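Local atomic coordinates of ABC transporter substrate binding protein (Ribose) (PDB entry 5DKV), a protein that probably serves as the sugar-binding component of an ABC transporter, holding alpha-D-tagatopyranose in the crystal. Residues P111-G122 with G131-A139; F68-L77 with I90-P101. All coordinates share one frame; numbering follows the deposited sequence.

Interaction 1: P111-G122 with G131-A139; sequences PMITVDTFIGTG and GDFPLSYIA. With T6T (alpha-D-tagatopyranose), chain E.
Pro-111 packs its CB on Leu-135 CD1. Met-112 O takes the backbone N of Leu-135 at 2.7 Å, and a water links Met-112 N to Phe-133 O. Met-112 CG sits between the backbone N and the carbonyl carbon, and the chain runs on to lay SD at the edge of the Phe-133 ring, 3.7 Å from Phe-133 CE1. This is a Met-aromatic contact in the ring plane. On the other face of the sheet, Ile-113 CG2 meets Ile-138 CD1. Thr-114 bonds in both directions: its N gives to Ser-136 O and its O receives Ile-138 N. Its OG1 lies 3.5 Å from Tyr-137 CD1 and is also hydrogen-bonded to Tyr-124 OH. Asp-116 N gives to Ile-138 O at 2.8 Å and ends the strand pairing. Asp-116 O then takes the phenol of Tyr-137 at 2.7 Å from OH, with the donor 37° out of the carbonyl plane. The CB of Asp-116 points away from segment 131-139, and with CG anti to the backbone N (chi1 -176°) the carboxylate reaches the sugar. OD1 receives O4 of the tagatose, and OD2 receives O5. Phe-118 sets CB over the centre of the Tyr-137 ring. Its ring edge faces the same tyrosine, with the planes at 82°. Ile-119 CD1 packs 3.8 Å from Pro-134 CG and as close to Phe-133 CZ. Beyond it, a second water accepts from Thr-121 N and probably donates to Gly-131 O. Tyr-137 thus makes two kinds of contact: its hydroxyl bonds Asp-116 O, while its ring face meets Phe-118 CB and the phenylalanine ring edge. The chemistry implies that the backbone of a sugar-binding aspartate is tied to the neighbouring strand.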
loop_
_atom_site.group_PDB
_atom_site.type_symbol
_atom_site.label_atom_id
_atom_site.label_comp_id
_atom_site.label_asym_id
_atom_site.label_seq_id
_atom_site.Cartn_x
_atom_site.Cartn_y
_atom_site.Cartn_z
ATOM N N PRO A 111 -13.281 -1.229 19.405
ATOM C CA PRO A 111 -13.603 -0.800 18.041
ATOM C C PRO A 111 -12.379 -0.802 17.150
ATOM O O PRO A 111 -11.257 -0.625 17.642
ATOM C CB PRO A 111 -14.138 0.631 18.232
ATOM C CG PRO A 111 -13.464 1.109 19.478
ATOM C CD PRO A 111 -13.400 -0.114 20.373
ATOM N N MET A 112 -12.581 -0.980 15.853
ATOM C CA MET A 112 -11.455 -1.049 14.933
ATOM C C MET A 112 -11.756 -0.480 13.570
ATOM O O MET A 112 -12.911 -0.375 13.133
ATOM C CB MET A 112 -10.992 -2.483 14.774
ATOM C CG MET A 112 -11.989 -3.325 14.027
ATOM S SD MET A 112 -11.467 -5.023 14.054
ATOM C CE MET A 112 -11.800 -5.413 15.768
ATOM N N ILE A 113 -10.667 -0.078 12.928
ATOM C CA ILE A 113 -10.644 0.464 11.591
ATOM C C ILE A 113 -9.549 -0.268 10.826
ATOM O O ILE A 113 -8.467 -0.494 11.396
ATOM C CB ILE A 113 -10.362 1.986 11.637
ATOM C CG1 ILE A 113 -11.571 2.702 12.227
ATOM C CG2 ILE A 113 -10.018 2.558 10.259
ATOM C CD1 ILE A 113 -11.380 4.199 12.456
ATOM N N THR A 114 -9.786 -0.657 9.573
ATOM C CA THR A 114 -8.675 -1.218 8.800
ATOM C C THR A 114 -8.135 -0.110 7.874
ATOM O O THR A 114 -8.865 0.711 7.299
ATOM C CB THR A 114 -9.035 -2.521 8.023
ATOM O OG1 THR A 114 -9.886 -2.246 6.906
ATOM C CG2 THR A 114 -9.713 -3.517 8.935
ATOM N N VAL A 115 -6.819 -0.055 7.838
ATOM C CA VAL A 115 -6.076 0.918 7.064
ATOM C C VAL A 115 -5.286 0.153 6.016
ATOM O O VAL A 115 -4.744 -0.916 6.301
ATOM C CB VAL A 115 -5.131 1.783 7.961
ATOM C CG1 VAL A 115 -5.948 2.742 8.841
ATOM C CG2 VAL A 115 -4.210 0.921 8.854
ATOM N N ASP A 116 -5.253 0.706 4.799
ATOM C CA ASP A 116 -4.537 0.148 3.632
ATOM C C ASP A 116 -5.252 -1.061 3.030
ATOM O O ASP A 116 -5.753 -1.001 1.896
ATOM C CB ASP A 116 -3.090 -0.205 3.997
ATOM C CG ASP A 116 -2.296 -0.682 2.807
ATOM O OD1 ASP A 116 -2.448 -0.091 1.705
ATOM O OD2 ASP A 116 -1.502 -1.636 2.998
ATOM N N THR A 117 -5.318 -2.136 3.807
ATOM C CA THR A 117 -5.940 -3.391 3.414
ATOM C C THR A 117 -7.246 -3.616 4.176
ATOM O O THR A 117 -7.530 -2.903 5.139
ATOM C CB THR A 117 -5.009 -4.554 3.701
ATOM O OG1 THR A 117 -4.621 -4.483 5.081
ATOM C CG2 THR A 117 -3.784 -4.475 2.807
ATOM N N PHE A 118 -8.021 -4.614 3.750
ATOM C CA PHE A 118 -9.303 -4.897 4.373
ATOM C C PHE A 118 -9.492 -6.367 4.699
ATOM O O PHE A 118 -8.717 -7.222 4.263
ATOM C CB PHE A 118 -10.463 -4.400 3.485
ATOM C CG PHE A 118 -10.559 -5.041 2.095
ATOM C CD1 PHE A 118 -11.068 -6.312 1.932
ATOM C CD2 PHE A 118 -10.246 -4.305 0.958
ATOM C CE1 PHE A 118 -11.193 -6.881 0.660
ATOM C CE2 PHE A 118 -10.399 -4.858 -0.321
ATOM C CZ PHE A 118 -10.865 -6.155 -0.449
ATOM N N ILE A 119 -10.471 -6.635 5.557
ATOM C CA ILE A 119 -11.012 -7.985 5.727
ATOM C C ILE A 119 -12.408 -8.059 5.110
ATOM O O ILE A 119 -13.031 -7.038 4.818
ATOM C CB ILE A 119 -11.071 -8.425 7.210
ATOM C CG1 ILE A 119 -11.916 -7.466 8.044
ATOM C CG2 ILE A 119 -9.652 -8.539 7.760
ATOM C CD1 ILE A 119 -12.330 -8.026 9.366
ATOM N N GLY A 120 -12.881 -9.276 4.880
ATOM C CA GLY A 120 -14.127 -9.465 4.151
ATOM C C GLY A 120 -14.005 -8.897 2.757
ATOM O O GLY A 120 -13.117 -9.281 1.996
ATOM N N THR A 121 -14.932 -7.998 2.431
ATOM C CA THR A 121 -14.951 -7.265 1.163
ATOM C C THR A 121 -14.431 -5.840 1.314
ATOM O O THR A 121 -14.245 -5.107 0.329
ATOM C CB THR A 121 -16.381 -7.182 0.609
ATOM O OG1 THR A 121 -17.189 -6.421 1.510
ATOM C CG2 THR A 121 -17.000 -8.574 0.442
ATOM N N GLY A 122 -14.244 -5.423 2.555
ATOM C CA GLY A 122 -13.905 -4.044 2.835
ATOM C C GLY A 122 -15.133 -3.142 2.898
ATOM O O GLY A 122 -14.997 -1.939 3.099
ATOM N N GLY A 131 -17.015 -10.295 7.932
ATOM C CA GLY A 131 -16.012 -9.291 8.264
ATOM C C GLY A 131 -16.578 -7.883 8.177
ATOM O O GLY A 131 -15.952 -6.975 7.593
ATOM N N ASP A 132 -17.751 -7.714 8.781
ATOM C CA ASP A 132 -18.553 -6.493 8.688
ATOM C C ASP A 132 -18.334 -5.565 9.880
ATOM O O ASP A 132 -18.772 -4.418 9.865
ATOM C CB ASP A 132 -20.042 -6.863 8.582
ATOM C CG ASP A 132 -20.927 -5.684 8.225
ATOM O OD1 ASP A 132 -20.742 -5.103 7.132
ATOM O OD2 ASP A 132 -21.816 -5.351 9.040
ATOM N N PHE A 133 -17.617 -6.038 10.894
ATOM C CA PHE A 133 -17.590 -5.316 12.163
ATOM C C PHE A 133 -16.600 -4.149 12.311
ATOM O O PHE A 133 -16.791 -3.346 13.223
ATOM C CB PHE A 133 -17.364 -6.314 13.308
ATOM C CG PHE A 133 -16.220 -7.243 13.065
ATOM C CD1 PHE A 133 -14.931 -6.844 13.355
ATOM C CD2 PHE A 133 -16.425 -8.506 12.528
ATOM C CE1 PHE A 133 -13.868 -7.678 13.118
ATOM C CE2 PHE A 133 -15.362 -9.332 12.285
ATOM C CZ PHE A 133 -14.081 -8.918 12.586
ATOM N N PRO A 134 -15.554 -4.033 11.452
ATOM C CA PRO A 134 -14.759 -2.802 11.547
ATOM C C PRO A 134 -15.643 -1.583 11.243
ATOM O O PRO A 134 -16.711 -1.724 10.642
ATOM C CB PRO A 134 -13.647 -3.001 10.492
ATOM C CG PRO A 134 -13.577 -4.544 10.335
ATOM C CD PRO A 134 -15.013 -4.945 10.427
ATOM N N LEU A 135 -15.224 -0.391 11.665
ATOM C CA LEU A 135 -16.047 0.793 11.491
ATOM C C LEU A 135 -15.806 1.487 10.169
ATOM O O LEU A 135 -16.691 2.167 9.662
ATOM C CB LEU A 135 -15.776 1.795 12.611
ATOM C CG LEU A 135 -16.190 1.373 14.013
ATOM C CD1 LEU A 135 -15.532 2.281 15.022
ATOM C CD2 LEU A 135 -17.693 1.416 14.149
ATOM N N SER A 136 -14.603 1.310 9.625
ATOM C CA SER A 136 -14.185 2.028 8.431
ATOM C C SER A 136 -13.013 1.364 7.765
ATOM O O SER A 136 -12.249 0.663 8.413
ATOM C CB SER A 136 -13.833 3.460 8.799
ATOM O OG SER A 136 -13.609 4.266 7.658
ATOM N N TYR A 137 -12.878 1.619 6.462
ATOM C CA TYR A 137 -11.762 1.187 5.648
ATOM C C TYR A 137 -11.147 2.433 5.022
ATOM O O TYR A 137 -11.823 3.135 4.256
ATOM C CB TYR A 137 -12.236 0.219 4.549
ATOM C CG TYR A 137 -11.158 -0.179 3.567
ATOM C CD1 TYR A 137 -9.864 -0.412 3.978
ATOM C CD2 TYR A 137 -11.445 -0.305 2.219
ATOM C CE1 TYR A 137 -8.870 -0.781 3.065
ATOM C CE2 TYR A 137 -10.469 -0.665 1.317
ATOM C CZ TYR A 137 -9.182 -0.902 1.751
ATOM O OH TYR A 137 -8.205 -1.255 0.854
ATOM N N ILE A 138 -9.909 2.717 5.383
ATOM C CA ILE A 138 -9.224 3.940 4.954
ATOM C C ILE A 138 -7.992 3.525 4.164
ATOM O O ILE A 138 -7.088 2.865 4.715
ATOM C CB ILE A 138 -8.832 4.804 6.145
ATOM C CG1 ILE A 138 -10.067 5.202 6.932
ATOM C CG2 ILE A 138 -8.080 6.071 5.669
ATOM C CD1 ILE A 138 -9.759 5.853 8.258
ATOM N N ALA A 139 -7.954 3.899 2.887
ATOM C CA ALA A 139 -6.912 3.408 1.985
ATOM C C ALA A 139 -6.900 4.166 0.684
ATOM O O ALA A 139 -7.814 4.949 0.416
ATOM C CB ALA A 139 -7.134 1.938 1.708
HETATM O O3 T6T E . 2.151 -0.826 -1.244
HETATM C C3 T6T E . 2.137 -0.754 0.175
HETATM C C4 T6T E . 0.819 -1.180 0.661
HETATM O O4 T6T E . -0.209 -0.259 0.142
HETATM C C5 T6T E . 0.541 -2.560 0.256
HETATM O O5 T6T E . -0.691 -3.040 0.822
HETATM C C6 T6T E . 1.597 -3.525 0.767
HETATM O O6 T6T E . 2.911 -3.078 0.322
HETATM C C2 T6T E . 3.194 -1.718 0.746
HETATM O O2 T6T E . 3.161 -1.598 2.148
HETATM C C1 T6T E . 4.564 -1.511 0.235
HETATM O O1 T6T E . 5.049 -0.239 0.528
HETATM O O HOH W 1 -15.268 -2.115 15.153
HETATM O O HOH W 2 -16.301 -6.797 4.815
#

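Interaction 2: F68-L77 with I90-P101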
loop_
_atom_site.group_PDB
_atom_site.type_symbol
_atom_site.label_atom_id
_atom_site.label_comp_id
_atom_site.label_asym_id
_atom_site.label_seq_id
_atom_site.Cartn_x
_atom_site.Cartn_y
_atom_site.Cartn_z
ATOM N N PHE A 68 5.040 -9.492 6.024
ATOM C CA PHE A 68 3.629 -9.343 5.645
ATOM C C PHE A 68 3.050 -10.746 5.590
ATOM O O PHE A 68 3.166 -11.449 4.578
ATOM C CB PHE A 68 3.518 -8.602 4.301
ATOM C CG PHE A 68 2.135 -8.130 3.953
ATOM C CD1 PHE A 68 1.202 -8.994 3.406
ATOM C CD2 PHE A 68 1.780 -6.815 4.151
ATOM C CE1 PHE A 68 -0.068 -8.542 3.064
ATOM C CE2 PHE A 68 0.514 -6.357 3.819
ATOM C CZ PHE A 68 -0.412 -7.219 3.287
ATOM N N ASN A 69 2.489 -11.181 6.711
ATOM C CA ASN A 69 2.218 -12.585 6.921
ATOM C C ASN A 69 1.228 -12.766 8.056
ATOM O O ASN A 69 1.523 -12.371 9.185
ATOM C CB ASN A 69 3.562 -13.290 7.208
ATOM C CG ASN A 69 3.429 -14.763 7.553
ATOM O OD1 ASN A 69 2.365 -15.374 7.452
ATOM N ND2 ASN A 69 4.545 -15.346 7.988
ATOM N N PRO A 70 0.043 -13.340 7.776
ATOM C CA PRO A 70 -0.904 -13.482 8.888
ATOM C C PRO A 70 -0.431 -14.379 10.024
ATOM O O PRO A 70 -0.912 -14.211 11.141
ATOM C CB PRO A 70 -2.153 -14.070 8.215
ATOM C CG PRO A 70 -1.632 -14.778 7.012
ATOM C CD PRO A 70 -0.499 -13.909 6.525
ATOM N N VAL A 71 0.477 -15.313 9.760
ATOM C CA VAL A 71 0.940 -16.201 10.812
ATOM C C VAL A 71 1.682 -15.400 11.889
ATOM O O VAL A 71 1.523 -15.672 13.086
ATOM C CB VAL A 71 1.836 -17.312 10.235
ATOM C CG1 VAL A 71 2.438 -18.213 11.331
ATOM C CG2 VAL A 71 1.049 -18.181 9.227
ATOM N N THR A 72 2.473 -14.405 11.481
ATOM C CA THR A 72 3.194 -13.582 12.459
ATOM C C THR A 72 2.391 -12.347 12.893
ATOM O O THR A 72 2.577 -11.849 14.012
ATOM C CB THR A 72 4.553 -13.115 11.921
ATOM O OG1 THR A 72 4.358 -12.459 10.686
ATOM C CG2 THR A 72 5.493 -14.302 11.709
ATOM N N GLN A 73 1.477 -11.859 12.058
ATOM C CA GLN A 73 0.691 -10.696 12.473
ATOM C C GLN A 73 -0.316 -11.037 13.587
ATOM O O GLN A 73 -0.544 -10.219 14.486
ATOM C CB GLN A 73 -0.039 -10.073 11.284
ATOM C CG GLN A 73 -0.699 -8.727 11.631
ATOM C CD GLN A 73 -1.449 -8.152 10.454
ATOM O OE1 GLN A 73 -2.236 -8.840 9.816
ATOM N NE2 GLN A 73 -1.159 -6.905 10.127
ATOM N N VAL A 74 -0.919 -12.222 13.562
ATOM C CA VAL A 74 -1.958 -12.507 14.543
ATOM C C VAL A 74 -1.421 -12.539 15.991
ATOM O O VAL A 74 -2.070 -11.988 16.893
ATOM C CB VAL A 74 -2.720 -13.824 14.189
ATOM C CG1 VAL A 74 -3.607 -14.329 15.359
ATOM C CG2 VAL A 74 -3.574 -13.578 12.947
ATOM N N PRO A 75 -0.231 -13.136 16.233
ATOM C CA PRO A 75 0.300 -13.029 17.599
ATOM C C PRO A 75 0.560 -11.596 18.069
ATOM O O PRO A 75 0.427 -11.300 19.271
ATOM C CB PRO A 75 1.612 -13.804 17.527
ATOM C CG PRO A 75 1.387 -14.812 16.425
ATOM C CD PRO A 75 0.469 -14.167 15.446
ATOM N N VAL A 76 0.966 -10.732 17.151
ATOM C CA VAL A 76 1.114 -9.330 17.488
ATOM C C VAL A 76 -0.233 -8.730 17.853
ATOM O O VAL A 76 -0.358 -8.017 18.857
ATOM C CB VAL A 76 1.730 -8.548 16.336
ATOM C CG1 VAL A 76 1.746 -7.044 16.646
ATOM C CG2 VAL A 76 3.134 -9.062 16.072
ATOM N N LEU A 77 -1.235 -8.996 17.021
ATOM C CA LEU A 77 -2.585 -8.530 17.302
ATOM C C LEU A 77 -3.032 -9.014 18.679
ATOM O O LEU A 77 -3.572 -8.236 19.465
ATOM C CB LEU A 77 -3.551 -8.995 16.230
ATOM C CG LEU A 77 -5.040 -8.825 16.523
ATOM C CD1 LEU A 77 -5.452 -7.382 16.700
ATOM C CD2 LEU A 77 -5.815 -9.495 15.418
ATOM N N ILE A 90 -5.589 -1.372 12.039
ATOM C CA ILE A 90 -4.769 -2.468 11.560
ATOM C C ILE A 90 -4.810 -2.580 10.036
ATOM O O ILE A 90 -5.830 -2.338 9.385
ATOM C CB ILE A 90 -5.213 -3.807 12.201
ATOM C CG1 ILE A 90 -4.381 -4.969 11.658
ATOM C CG2 ILE A 90 -6.662 -4.044 11.913
ATOM C CD1 ILE A 90 -4.526 -6.243 12.481
ATOM N N ALA A 91 -3.668 -2.933 9.467
ATOM C CA ALA A 91 -3.596 -3.305 8.077
ATOM C C ALA A 91 -3.534 -4.847 7.992
ATOM O O ALA A 91 -2.442 -5.440 8.104
ATOM C CB ALA A 91 -2.379 -2.675 7.407
ATOM N N PRO A 92 -4.699 -5.510 7.870
ATOM C CA PRO A 92 -4.710 -6.985 7.907
ATOM C C PRO A 92 -3.941 -7.562 6.750
ATOM O O PRO A 92 -4.075 -7.061 5.644
ATOM C CB PRO A 92 -6.196 -7.346 7.807
ATOM C CG PRO A 92 -6.834 -6.133 7.109
ATOM C CD PRO A 92 -6.049 -4.955 7.641
ATOM N N THR A 93 -3.146 -8.590 7.014
ATOM C CA THR A 93 -2.330 -9.200 5.985
ATOM C C THR A 93 -3.028 -10.319 5.230
ATOM O O THR A 93 -2.419 -10.962 4.389
ATOM C CB THR A 93 -1.017 -9.764 6.592
ATOM O OG1 THR A 93 -1.322 -10.552 7.751
ATOM C CG2 THR A 93 -0.088 -8.633 6.966
ATOM N N ASP A 94 -4.298 -10.561 5.531
ATOM C CA ASP A 94 -5.071 -11.549 4.796
ATOM C C ASP A 94 -6.535 -11.197 4.955
ATOM O O ASP A 94 -6.967 -10.886 6.061
ATOM C CB ASP A 94 -4.796 -12.953 5.318
ATOM C CG ASP A 94 -5.358 -14.024 4.416
ATOM O OD1 ASP A 94 -4.573 -14.570 3.616
ATOM O OD2 ASP A 94 -6.575 -14.312 4.509
ATOM N N THR A 95 -7.303 -11.264 3.872
ATOM C CA THR A 95 -8.696 -10.832 3.920
ATOM C C THR A 95 -9.604 -11.801 4.680
ATOM O O THR A 95 -10.679 -11.399 5.128
ATOM C CB THR A 95 -9.269 -10.618 2.498
ATOM O OG1 THR A 95 -9.367 -11.872 1.797
ATOM C CG2 THR A 95 -8.391 -9.651 1.710
ATOM N N THR A 96 -9.183 -13.063 4.799
ATOM C CA THR A 96 -9.981 -14.087 5.481
ATOM C C THR A 96 -9.371 -14.503 6.808
ATOM O O THR A 96 -10.093 -14.688 7.791
ATOM C CB THR A 96 -10.164 -15.346 4.599
ATOM O OG1 THR A 96 -8.882 -15.881 4.260
ATOM C CG2 THR A 96 -10.877 -14.996 3.347
ATOM N N GLN A 97 -8.047 -14.639 6.859
ATOM C CA GLN A 97 -7.426 -15.224 8.039
ATOM C C GLN A 97 -7.374 -14.235 9.213
ATOM O O GLN A 97 -7.162 -14.643 10.341
ATOM C CB GLN A 97 -6.015 -15.718 7.727
ATOM C CG GLN A 97 -5.937 -16.911 6.766
ATOM C CD GLN A 97 -6.962 -17.990 7.060
ATOM O OE1 GLN A 97 -7.123 -18.420 8.203
ATOM N NE2 GLN A 97 -7.672 -18.427 6.026
ATOM N N LEU A 98 -7.577 -12.953 8.947
ATOM C CA LEU A 98 -7.623 -11.953 10.030
ATOM C C LEU A 98 -9.035 -11.727 10.555
ATOM O O LEU A 98 -9.225 -11.033 11.549
ATOM C CB LEU A 98 -7.020 -10.623 9.553
ATOM C CG LEU A 98 -5.520 -10.422 9.891
ATOM C CD1 LEU A 98 -5.311 -10.147 11.391
ATOM C CD2 LEU A 98 -4.687 -11.591 9.421
ATOM N N VAL A 99 -10.027 -12.350 9.929
ATOM C CA VAL A 99 -11.411 -12.116 10.336
ATOM C C VAL A 99 -11.674 -12.608 11.755
ATOM O O VAL A 99 -12.090 -11.812 12.599
ATOM C CB VAL A 99 -12.397 -12.775 9.360
ATOM C CG1 VAL A 99 -13.854 -12.677 9.873
ATOM C CG2 VAL A 99 -12.250 -12.128 8.012
ATOM N N GLN A 100 -11.447 -13.893 12.036
ATOM C CA GLN A 100 -11.778 -14.396 13.370
ATOM C C GLN A 100 -10.884 -13.800 14.485
ATOM O O GLN A 100 -11.379 -13.497 15.583
ATOM C CB GLN A 100 -11.728 -15.928 13.408
ATOM C CG GLN A 100 -12.904 -16.587 12.684
ATOM C CD GLN A 100 -14.263 -16.130 13.212
ATOM O OE1 GLN A 100 -14.457 -15.975 14.419
ATOM N NE2 GLN A 100 -15.203 -15.895 12.305
ATOM N N PRO A 101 -9.579 -13.617 14.221
ATOM C CA PRO A 101 -8.748 -12.958 15.229
ATOM C C PRO A 101 -9.221 -11.551 15.563
ATOM O O PRO A 101 -9.213 -11.189 16.740
ATOM C CB PRO A 101 -7.362 -12.948 14.571
ATOM C CG PRO A 101 -7.369 -14.153 13.718
ATOM C CD PRO A 101 -8.758 -14.179 13.136
#
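Gln-73 and Thr-93 meet at the centre of this contact. Gln-73 OE1 accepts twice from one residue, from Thr-93 OG1 at 2.8 Å and from Thr-93 N at 3.0 Å. The hydroxyl lies well above the amide carbonyl plane, 59° out of it, while the N-H is tilted only 19°. Gln-73 NE2 gives to Ala-91 O at 2.8 Å, almost exactly in its own amide plane. NE2 also bonds Pro-34 O. Bonds at both ends therefore fix which way round the buried amide sits. Gln-73 reaches the loop with CG anti to the backbone N (chi1 -171°) and an extended chain. The methyl of Thr-93 sits directly over the centre of the Phe-68 ring. Thr-93 CG2 stands 3.6 Å from the centroid of the Phe-68 ring, in a CH-pi contact. Further out, Leu-98 packs against the amide oxygen, with CG 3.6 Å from Gln-73 OE1. Leu-98 CD2 meets Pro-70 CB at 3.7 Å, and its CD1 lies near Val-74 and Leu-77. Pro-101 crosses both of these at about a right angle, with CB 3.9 Å from Leu-77 CD2. Two local motifs flank the partners. Asn-69 is the N-cap of helix 70-81, its OD1 accepting from Val-71 N. Asp-94 OD2 gathers Thr-96 N, Thr-96 OG1 and Gln-97 N in an Asx turn and motif, just before helix 99-107. The nearest atoms of the Phe-68 side chain and the bound sugar are about 4 Å apart. The arrangement is that of a periplasmic binding protein of the sugar-binding type: an alpha/beta lobe in which loops after parallel strands 59-62 and 87-90 lead into the next helices, with the sugar near the strand ends.

Interactions 1 and 2 lie in the same lobe, with centres about 12 Å apart, and follow one another along the chain. They touch through neighbouring strands: Val-115 N lies 2.9 Å from Ile-90 O, a probable hydrogen bond. Past the strand ends, Thr-117 OG1 approaches Pro-92 O to 2.7 Å, also a probable hydrogen bond, so the two loops are joined beside the sugar. Helix 99-107 runs from the end of interaction 2 to the strand of interaction 1. The direct bonds to the ligand come from interaction 1, and interaction 2 places an aromatic ring beside it. Asp-254, Arg-178 and Asn-228 are among the other hydrogen-bonding partners of the sugar.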